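Local atomic coordinates of ferredoxin (Rhodopseudomonas palustris, PDB entry 4LTU), a protein that carries a single [2Fe-2S] cluster and probably shuttles electrons between redox partners, as other ferredoxins of the adrenodoxin/putidaredoxin family do. Residues A38-G42 with N43-A47; A66-D69 with D70-G74; S23-F26 with A27-H31; Y52-D55 with L56-A59. All blocks are in the same frame, centred on the assembly; numbering follows the deposited sequence.

Interaction 1. Residues A38-G42 with N43-A47. With FES (Fe2/s2 (inorganic) cluster), chain C.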
loop_
_atom_site.group_PDB
_atom_site.type_symbol
_atom_site.label_atom_id
_atom_site.label_comp_id
_atom_site.label_asym_id
_atom_site.label_seq_id
_atom_site.Cartn_x
_atom_site.Cartn_y
_atom_site.Cartn_z
ATOM N N ALA A 38 8.055 6.092 -1.523
ATOM C CA ALA A 38 8.661 5.433 -0.368
ATOM C C ALA A 38 10.034 6.016 0.034
ATOM O O ALA A 38 11.047 5.318 0.022
ATOM C CB ALA A 38 8.774 3.934 -0.651
ATOM N N GLU A 39 10.058 7.287 0.423
ATOM C CA GLU A 39 11.329 8.011 0.699
ATOM C C GLU A 39 12.227 7.252 1.680
ATOM O O GLU A 39 13.458 7.158 1.469
ATOM C CB GLU A 39 11.044 9.441 1.201
ATOM C CG GLU A 39 12.288 10.326 1.596
ATOM C CD GLU A 39 12.795 10.071 3.041
ATOM O OE1 GLU A 39 11.960 10.058 3.985
ATOM O OE2 GLU A 39 14.031 9.868 3.227
ATOM N N CYS A 40 11.607 6.690 2.723
ATOM C CA CYS A 40 12.334 6.092 3.856
ATOM C C CYS A 40 12.683 4.625 3.680
ATOM O O CYS A 40 13.401 4.041 4.492
ATOM C CB CYS A 40 11.564 6.312 5.152
ATOM S SG CYS A 40 10.242 5.154 5.513
ATOM N N GLY A 41 12.166 4.019 2.626
ATOM C CA GLY A 41 12.635 2.702 2.218
ATOM C C GLY A 41 12.034 1.549 2.975
ATOM O O GLY A 41 12.687 0.513 3.123
ATOM N N GLY A 42 10.776 1.709 3.389
ATOM C CA GLY A 42 10.055 0.705 4.197
ATOM C C GLY A 42 10.319 0.763 5.691
ATOM O O GLY A 42 10.187 -0.243 6.394
ATOM N N ASN A 43 10.687 1.943 6.183
ATOM C CA ASN A 43 11.144 2.088 7.553
ATOM C C ASN A 43 10.156 2.864 8.462
ATOM O O ASN A 43 10.522 3.366 9.533
ATOM C CB ASN A 43 12.574 2.670 7.570
ATOM C CG ASN A 43 13.627 1.667 7.034
ATOM O OD1 ASN A 43 13.998 0.703 7.718
ATOM N ND2 ASN A 43 14.110 1.903 5.816
ATOM N N ALA A 44 8.896 2.912 8.031
ATOM C CA ALA A 44 7.785 3.472 8.808
ATOM C C ALA A 44 8.044 4.836 9.449
ATOM O O ALA A 44 7.813 5.012 10.642
ATOM C CB ALA A 44 7.296 2.445 9.861
ATOM N N VAL A 45 8.521 5.789 8.643
ATOM C CA VAL A 45 8.861 7.145 9.101
ATOM C C VAL A 45 8.554 8.211 8.057
ATOM O O VAL A 45 8.982 9.346 8.197
ATOM C CB VAL A 45 10.363 7.319 9.567
ATOM C CG1 VAL A 45 10.578 6.766 10.960
ATOM C CG2 VAL A 45 11.400 6.727 8.560
ATOM N N CYS A 46 7.836 7.841 7.000
ATOM C CA CYS A 46 7.394 8.807 5.993
ATOM C C CYS A 46 5.927 8.551 5.595
ATOM O O CYS A 46 5.294 7.617 6.073
ATOM C CB CYS A 46 8.328 8.793 4.774
ATOM S SG CYS A 46 8.102 7.419 3.634
ATOM N N ALA A 47 5.367 9.385 4.740
ATOM C CA ALA A 47 3.991 9.130 4.328
ATOM C C ALA A 47 3.869 8.889 2.827
ATOM O O ALA A 47 2.790 9.082 2.278
ATOM C CB ALA A 47 3.077 10.265 4.808
HETATM FE FE1 FES C . 8.366 5.344 4.454
HETATM FE FE2 FES C . 6.353 3.248 3.976
HETATM S S1 FES C . 6.629 4.723 5.586
HETATM S S2 FES C . 8.043 3.920 2.798
#

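Interaction 2. Residues A66-D69 with D70-G74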
loop_
_atom_site.group_PDB
_atom_site.type_symbol
_atom_site.label_atom_id
_atom_site.label_comp_id
_atom_site.label_asym_id
_atom_site.label_seq_id
_atom_site.Cartn_x
_atom_site.Cartn_y
_atom_site.Cartn_z
ATOM N N ALA A 66 -0.621 2.930 16.165
ATOM C CA ALA A 66 -0.597 4.322 16.568
ATOM C C ALA A 66 0.367 5.125 15.692
ATOM O O ALA A 66 0.037 6.238 15.246
ATOM C CB ALA A 66 -0.225 4.428 18.011
ATOM N N ASN A 67 1.540 4.548 15.444
ATOM C CA ASN A 67 2.558 5.158 14.569
ATOM C C ASN A 67 2.082 5.358 13.113
ATOM O O ASN A 67 2.088 6.481 12.594
ATOM C CB ASN A 67 3.858 4.338 14.618
ATOM C CG ASN A 67 4.921 4.874 13.675
ATOM O OD1 ASN A 67 5.200 6.070 13.664
ATOM N ND2 ASN A 67 5.531 3.990 12.892
ATOM N N GLU A 68 1.634 4.287 12.462
ATOM C CA GLU A 68 1.096 4.421 11.105
ATOM C C GLU A 68 -0.041 5.422 11.056
ATOM O O GLU A 68 -0.154 6.171 10.064
ATOM C CB GLU A 68 0.588 3.095 10.565
ATOM C CG GLU A 68 -0.003 3.207 9.146
ATOM C CD GLU A 68 -0.311 1.861 8.531
ATOM O OE1 GLU A 68 0.081 0.823 9.109
ATOM O OE2 GLU A 68 -0.969 1.835 7.483
ATOM N N ASP A 69 -0.884 5.431 12.089
ATOM C CA ASP A 69 -2.015 6.384 12.137
ATOM C C ASP A 69 -1.596 7.850 12.148
ATOM O O ASP A 69 -2.196 8.685 11.472
ATOM C CB ASP A 69 -2.928 6.126 13.330
ATOM C CG ASP A 69 -4.130 7.034 13.347
ATOM O OD1 ASP A 69 -5.007 6.868 12.443
ATOM O OD2 ASP A 69 -4.206 7.904 14.272
ATOM N N ASP A 70 -0.571 8.186 12.920
ATOM C CA ASP A 70 -0.090 9.570 12.876
ATOM C C ASP A 70 0.695 9.881 11.604
ATOM O O ASP A 70 0.589 10.983 11.065
ATOM C CB ASP A 70 0.710 9.945 14.102
ATOM C CG ASP A 70 1.076 11.416 14.110
ATOM O OD1 ASP A 70 0.154 12.270 14.259
ATOM O OD2 ASP A 70 2.285 11.710 13.944
ATOM N N LEU A 71 1.480 8.923 11.120
ATOM C CA LEU A 71 2.080 9.088 9.789
ATOM C C LEU A 71 1.023 9.408 8.725
ATOM O O LEU A 71 1.211 10.280 7.884
ATOM C CB LEU A 71 2.897 7.852 9.389
ATOM C CG LEU A 71 4.267 7.789 10.081
ATOM C CD1 LEU A 71 4.947 6.469 9.777
ATOM C CD2 LEU A 71 5.163 9.028 9.714
ATOM N N LEU A 72 -0.101 8.722 8.784
ATOM C CA LEU A 72 -1.100 8.875 7.732
ATOM C C LEU A 72 -1.742 10.256 7.611
ATOM O O LEU A 72 -2.219 10.609 6.522
ATOM C CB LEU A 72 -2.165 7.784 7.817
ATOM C CG LEU A 72 -1.663 6.428 7.326
ATOM C CD1 LEU A 72 -2.692 5.352 7.652
ATOM C CD2 LEU A 72 -1.300 6.479 5.811
ATOM N N ASP A 73 -1.750 11.066 8.668
ATOM C CA ASP A 73 -2.321 12.383 8.443
ATOM C C ASP A 73 -1.370 13.463 7.925
ATOM O O ASP A 73 -1.756 14.627 7.803
ATOM C CB ASP A 73 -3.280 12.860 9.563
ATOM C CG ASP A 73 -2.687 12.769 10.918
ATOM O OD1 ASP A 73 -1.529 13.191 11.055
ATOM O OD2 ASP A 73 -3.372 12.267 11.839
ATOM N N GLY A 74 -0.158 13.027 7.553
ATOM C CA GLY A 74 0.815 13.858 6.868
ATOM C C GLY A 74 1.015 13.473 5.407
ATOM O O GLY A 74 2.014 13.869 4.784
#

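Interaction 3. Residues S23-F26 with A27-H31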
loop_
_atom_site.group_PDB
_atom_site.type_symbol
_atom_site.label_atom_id
_atom_site.label_comp_id
_atom_site.label_asym_id
_atom_site.label_seq_id
_atom_site.Cartn_x
_atom_site.Cartn_y
_atom_site.Cartn_z
ATOM N N SER A 23 6.334 -6.814 2.060
ATOM C CA SER A 23 5.404 -5.727 2.151
ATOM C C SER A 23 4.861 -5.478 0.730
ATOM O O SER A 23 5.461 -5.916 -0.252
ATOM C CB SER A 23 6.102 -4.505 2.715
ATOM O OG SER A 23 6.987 -3.988 1.754
ATOM N N ALA A 24 3.738 -4.774 0.647
ATOM C CA ALA A 24 3.105 -4.374 -0.614
ATOM C C ALA A 24 3.979 -3.403 -1.389
ATOM O O ALA A 24 3.942 -3.362 -2.619
ATOM C CB ALA A 24 1.714 -3.752 -0.340
ATOM N N MET A 25 4.759 -2.621 -0.661
ATOM C CA MET A 25 5.675 -1.660 -1.243
ATOM C C MET A 25 6.840 -2.384 -1.947
ATOM O O MET A 25 7.226 -2.048 -3.085
ATOM C CB MET A 25 6.208 -0.716 -0.149
ATOM C CG MET A 25 7.220 0.316 -0.678
ATOM S SD MET A 25 8.497 0.674 0.544
ATOM C CE MET A 25 9.318 -0.909 0.621
ATOM N N PHE A 26 7.399 -3.360 -1.242
ATOM C CA PHE A 26 8.493 -4.132 -1.751
ATOM C C PHE A 26 8.011 -4.782 -3.058
ATOM O O PHE A 26 8.632 -4.613 -4.118
ATOM C CB PHE A 26 8.917 -5.175 -0.705
ATOM C CG PHE A 26 9.983 -6.122 -1.188
ATOM C CD1 PHE A 26 11.337 -5.854 -0.950
ATOM C CD2 PHE A 26 9.634 -7.291 -1.886
ATOM C CE1 PHE A 26 12.328 -6.725 -1.402
ATOM C CE2 PHE A 26 10.605 -8.163 -2.337
ATOM C CZ PHE A 26 11.967 -7.881 -2.098
ATOM N N ALA A 27 6.888 -5.489 -2.968
ATOM C CA ALA A 27 6.255 -6.106 -4.122
ATOM C C ALA A 27 6.083 -5.137 -5.290
ATOM O O ALA A 27 6.459 -5.455 -6.397
ATOM C CB ALA A 27 4.897 -6.730 -3.725
ATOM N N ALA A 28 5.502 -3.971 -5.035
ATOM C CA ALA A 28 5.404 -2.899 -6.037
ATOM C C ALA A 28 6.740 -2.544 -6.725
ATOM O O ALA A 28 6.856 -2.555 -7.964
ATOM C CB ALA A 28 4.820 -1.660 -5.397
ATOM N N LEU A 29 7.746 -2.236 -5.909
ATOM C CA LEU A 29 8.998 -1.652 -6.393
ATOM C C LEU A 29 9.825 -2.640 -7.176
ATOM O O LEU A 29 10.616 -2.261 -8.024
ATOM C CB LEU A 29 9.812 -1.122 -5.215
ATOM C CG LEU A 29 9.150 0.045 -4.490
ATOM C CD1 LEU A 29 9.993 0.356 -3.270
ATOM C CD2 LEU A 29 9.078 1.236 -5.435
ATOM N N ASN A 30 9.616 -3.916 -6.873
ATOM C CA ASN A 30 10.367 -5.000 -7.463
ATOM C C ASN A 30 9.693 -5.589 -8.721
ATOM O O ASN A 30 10.208 -6.513 -9.363
ATOM C CB ASN A 30 10.656 -6.022 -6.364
ATOM C CG ASN A 30 11.864 -5.606 -5.518
ATOM O OD1 ASN A 30 12.982 -5.621 -6.011
ATOM N ND2 ASN A 30 11.638 -5.179 -4.280
ATOM N N HIS A 31 8.538 -5.022 -9.076
ATOM C CA HIS A 31 7.835 -5.427 -10.270
ATOM C C HIS A 31 7.273 -4.189 -10.942
ATOM O O HIS A 31 6.097 -4.164 -11.252
ATOM C CB HIS A 31 6.675 -6.400 -9.945
ATOM C CG HIS A 31 7.072 -7.601 -9.157
ATOM N ND1 HIS A 31 7.224 -7.572 -7.785
ATOM C CD2 HIS A 31 7.339 -8.875 -9.540
ATOM C CE1 HIS A 31 7.557 -8.781 -7.355
ATOM N NE2 HIS A 31 7.637 -9.588 -8.398
#

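Interaction 4. Residues Y52-D55 with L56-A59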
loop_
_atom_site.group_PDB
_atom_site.type_symbol
_atom_site.label_atom_id
_atom_site.label_comp_id
_atom_site.label_asym_id
_atom_site.label_seq_id
_atom_site.Cartn_x
_atom_site.Cartn_y
_atom_site.Cartn_z
ATOM N N TYR A 52 -4.673 3.211 -0.938
ATOM C CA TYR A 52 -6.038 2.907 -0.477
ATOM C C TYR A 52 -6.351 1.427 -0.680
ATOM O O TYR A 52 -6.329 0.906 -1.792
ATOM C CB TYR A 52 -7.099 3.773 -1.166
ATOM C CG TYR A 52 -6.723 5.239 -1.478
ATOM C CD1 TYR A 52 -6.351 6.128 -0.471
ATOM C CD2 TYR A 52 -6.820 5.733 -2.783
ATOM C CE1 TYR A 52 -6.027 7.470 -0.752
ATOM C CE2 TYR A 52 -6.515 7.072 -3.083
ATOM C CZ TYR A 52 -6.125 7.935 -2.054
ATOM O OH TYR A 52 -5.824 9.256 -2.357
ATOM N N VAL A 53 -6.609 0.738 0.417
ATOM C CA VAL A 53 -7.030 -0.639 0.370
ATOM C C VAL A 53 -8.480 -0.681 -0.147
ATOM O O VAL A 53 -9.301 0.213 0.167
ATOM C CB VAL A 53 -6.940 -1.258 1.755
ATOM C CG1 VAL A 53 -7.268 -2.729 1.701
ATOM C CG2 VAL A 53 -5.519 -1.043 2.323
ATOM N N ASP A 54 -8.784 -1.683 -0.970
ATOM C CA ASP A 54 -10.142 -1.838 -1.447
ATOM C C ASP A 54 -11.096 -2.034 -0.277
ATOM O O ASP A 54 -10.841 -2.850 0.624
ATOM C CB ASP A 54 -10.275 -3.008 -2.420
ATOM C CG ASP A 54 -11.474 -2.848 -3.329
ATOM O OD1 ASP A 54 -11.669 -1.719 -3.839
ATOM O OD2 ASP A 54 -12.223 -3.840 -3.528
ATOM N N ASP A 55 -12.191 -1.272 -0.322
ATOM C CA ASP A 55 -13.299 -1.338 0.637
ATOM C C ASP A 55 -13.557 -2.738 1.218
ATOM O O ASP A 55 -13.784 -2.883 2.413
ATOM C CB ASP A 55 -14.574 -0.778 -0.029
ATOM C CG ASP A 55 -15.768 -0.697 0.939
ATOM O OD1 ASP A 55 -15.550 -0.398 2.145
ATOM O OD2 ASP A 55 -16.921 -0.930 0.480
ATOM N N LEU A 56 -13.497 -3.759 0.366
ATOM C CA LEU A 56 -13.774 -5.133 0.751
ATOM C C LEU A 56 -12.611 -5.894 1.369
ATOM O O LEU A 56 -12.829 -6.929 2.016
ATOM C CB LEU A 56 -14.355 -5.919 -0.442
ATOM C CG LEU A 56 -15.599 -5.315 -1.107
ATOM C CD1 LEU A 56 -15.736 -5.859 -2.513
ATOM C CD2 LEU A 56 -16.929 -5.492 -0.287
ATOM N N TRP A 57 -11.383 -5.395 1.188
ATOM C CA TRP A 57 -10.177 -6.070 1.716
ATOM C C TRP A 57 -9.664 -5.468 3.032
ATOM O O TRP A 57 -8.888 -6.107 3.734
ATOM C CB TRP A 57 -9.031 -6.105 0.674
ATOM C CG TRP A 57 -9.204 -7.100 -0.448
ATOM C CD1 TRP A 57 -9.774 -6.866 -1.663
ATOM C CD2 TRP A 57 -8.805 -8.480 -0.453
ATOM N NE1 TRP A 57 -9.763 -8.018 -2.428
ATOM C CE2 TRP A 57 -9.175 -9.022 -1.707
ATOM C CE3 TRP A 57 -8.188 -9.318 0.488
ATOM C CZ2 TRP A 57 -8.927 -10.364 -2.057
ATOM C CZ3 TRP A 57 -7.948 -10.656 0.139
ATOM C CH2 TRP A 57 -8.313 -11.159 -1.124
ATOM N N LEU A 58 -10.066 -4.243 3.362
ATOM C CA LEU A 58 -9.620 -3.627 4.613
ATOM C C LEU A 58 -9.744 -4.587 5.799
ATOM O O LEU A 58 -8.776 -4.782 6.536
ATOM C CB LEU A 58 -10.351 -2.320 4.901
ATOM C CG LEU A 58 -9.587 -1.371 5.856
ATOM C CD1 LEU A 58 -8.300 -0.846 5.264
ATOM C CD2 LEU A 58 -10.457 -0.180 6.360
ATOM N N ALA A 59 -10.921 -5.192 5.964
ATOM C CA ALA A 59 -11.211 -6.067 7.120
ATOM C C ALA A 59 -10.209 -7.211 7.324
ATOM O O ALA A 59 -10.023 -7.651 8.448
ATOM C CB ALA A 59 -12.663 -6.635 7.047
#

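Interaction 1. Residues A38-G42 with N43-A47
Cys40 and Cys46 meet at one iron of the [2Fe-2S] cluster: both SG atoms ligate FE1, and between them the chain loops round the cluster. Cys40 can be followed outward. Its CB rests against the CG2 methyl of Val45, 3.4 Å away. At chi1 83° SG lies between the backbone N and the carbonyl carbon, which turns it into the loop; there Cys40 SG sits 2.2 Å from FE1. Cys40 SG also takes weak hydrogen bonds from two backbone amides, Asn43 N at 3.3 Å and Val45 N. Cys46 SG, likewise 2.2 Å from FE1, receives a weak one from Cys40 N at 3.7 Å. Even weak N-H donors would be expected to spread the sulfurs' negative charge and so influence the cluster's potential. Away from the sulfurs, Asn43 ties the loop across: its ND2 gives Cys40 O a nearly straight bond of 2.6 Å, with the oxygen in the plane of the amide. On the cluster's sulfides lie Ala38, CB 3.5 Å from S2, and Ala44, whose CA is near S1. Cys49 and Cys87 complete the cluster site, and the closely spaced cysteines on a loop wrapped round the metals are the cluster-binding motif of the adrenodoxin-type [2Fe-2S] ferredoxin fold.

Interaction 2. Residues A66-D69 with D70-G74
Glu68 and Leu72, one turn apart on the short helix 66-72, lie side by side and point the same way. The helix itself is regular: Leu71 N bonds to Asn67 O at 2.9 Å, and Leu72 N to Glu68 O at the same length. In Glu68, CG anti to the backbone N (chi1 179°) is set beside Leu72, 3.8 Å from its CD1, and the extended chain beyond (chi2 171°) carries the carboxylate past the helix. There OE2 is held by a salt bridge to Arg84 and a hydrogen bond from the amide of Leu85, which ties this buried acid to strand 83-85. Leu72 keeps CG beside its own N (chi1 -75°), like Leu71, and leans back over the preceding turn, its CG close to Glu68 O. Asn67 and Leu71 form the next pair round the helix, their side chains crossing obliquely. Leu71, which also packs on Leu85, comes within about 5 Å of the cluster. Asp69 OD1 forms a salt bridge with Arg79, which also makes a long, weak ion pair with Asp73; the arginine probably eases the proximity of the two acids, Asp69 OD2 and Asp73 OD2 being 5.1 Å apart. OD1 of Asn67 rests 3.9 Å from the CD1 methyl of Leu71.

Interaction 3. Residues S23-F26 with A27-H31
Phe26 and Asn30 form an i to i+4 contact at the C-terminal end of the short helix 24-29, where an amide nitrogen lies over an aromatic face. Asn30 ND2 sits 3.2 Å above the plane of the Phe26 ring, over its centre, with the amide tilted 42° to the ring. The same nitrogen is a hydrogen-bond donor to Phe26 O at 3.1 Å, approaching above the carbonyl plane. Asn30 N bonds to that oxygen as well, at 3.0 Å and nearly in line with the C=O, so two donors from one residue grip a carbonyl of the last turn. Two torsions set this up: Phe26 swings its ring out with CG opposite its N (chi1 175°), and Asn30 keeps CG beside its own N (chi1 -82°), folding the amide back over the ring. At the other end Ser23 is the N-cap, its OG accepting from Phe26 N at 3.1 Å. Beyond the helix His31 turns back: ND1 donates to Ala27 O, 2.6 Å away, along a lone pair in the carbonyl plane and with the oxygen in the plane of the imidazole. On another side of the helix Met25 is bent at chi2 and chi3, and its CG lies 3.8 Å from Leu29 CD1. Met25 touches the cluster and packs on Ala38 and Ser86. Ala27 and Ala28 face the sheet, Ala27 against Ile4 of strand 3-7 and Val16 of strand 13-17, Ala28 against Phe6, while His31 also leans on Val16 and Asp17.

Interaction 4. Residues Y52-D55 with L56-A59
With CG1 of Val53 anti to the backbone N (chi1 -175°), that methyl faces the turn, 3.6 Å from Leu58 N and 3.9 Å from Trp57 CB. In Leu58, CG roughly anti to N (chi1 -158°) and a bend at chi2 (66°) bring CD1 to within 3.8 Å of Val53 CB; the two side chains cross at about a right angle. The chain leaves strand 50-53 here and coils through residues 56-59, which have helical backbone angles without a regular helix. Asp54 O is the pivot of the turn. It accepts from Trp57 N at 2.7 Å, a donor standing above the carbonyl plane, and from Leu58 N at 3.2 Å, nearly in line with the C=O. Asp54 CB meets the indole of Trp57 at its edge, near the ring plane, 4.0 Å from CD1. The Asp54 carboxylate is directed elsewhere, OD1 forming a salt bridge with Arg101 of the neighbouring strand 99-101. Trp57 in turn packs on Val99 and Leu98 and makes a cation-pi contact with Lys60. The turn that takes the chain off strand 50-53 thus rests on two kinds of contact: aliphatic carbons of Val53 and Leu58 pack where the chain leaves the strand, and one carbonyl is shared by an i+3 and an i+4 amide. The acid of Asp54 is spent on an arginine, whose positive charge would be expected to keep it ionised.

Overall arrangement
Interactions 1, 2 and 3 gather round the cluster, while interaction 4 stands apart from it. The loop of interaction 1 touches both helices: Ala38 CB lies 3.5 Å from Met25 SD of interaction 3, and Ala44 O lies 3.3 Å from Leu71 CD1 of interaction 2. The two helices do not meet; their contacts are centred about 21 Å apart, on opposite sides of the chain's centre, with the cluster loop bridging them. Interaction 4 is centred about 21 Å from interaction 1, and the side chain of Val53 is about 13 Å from the cluster. Along the chain the order is 3, 1, 4, 2, so the cluster loop follows helix 24-29 and leads into strand 50-53.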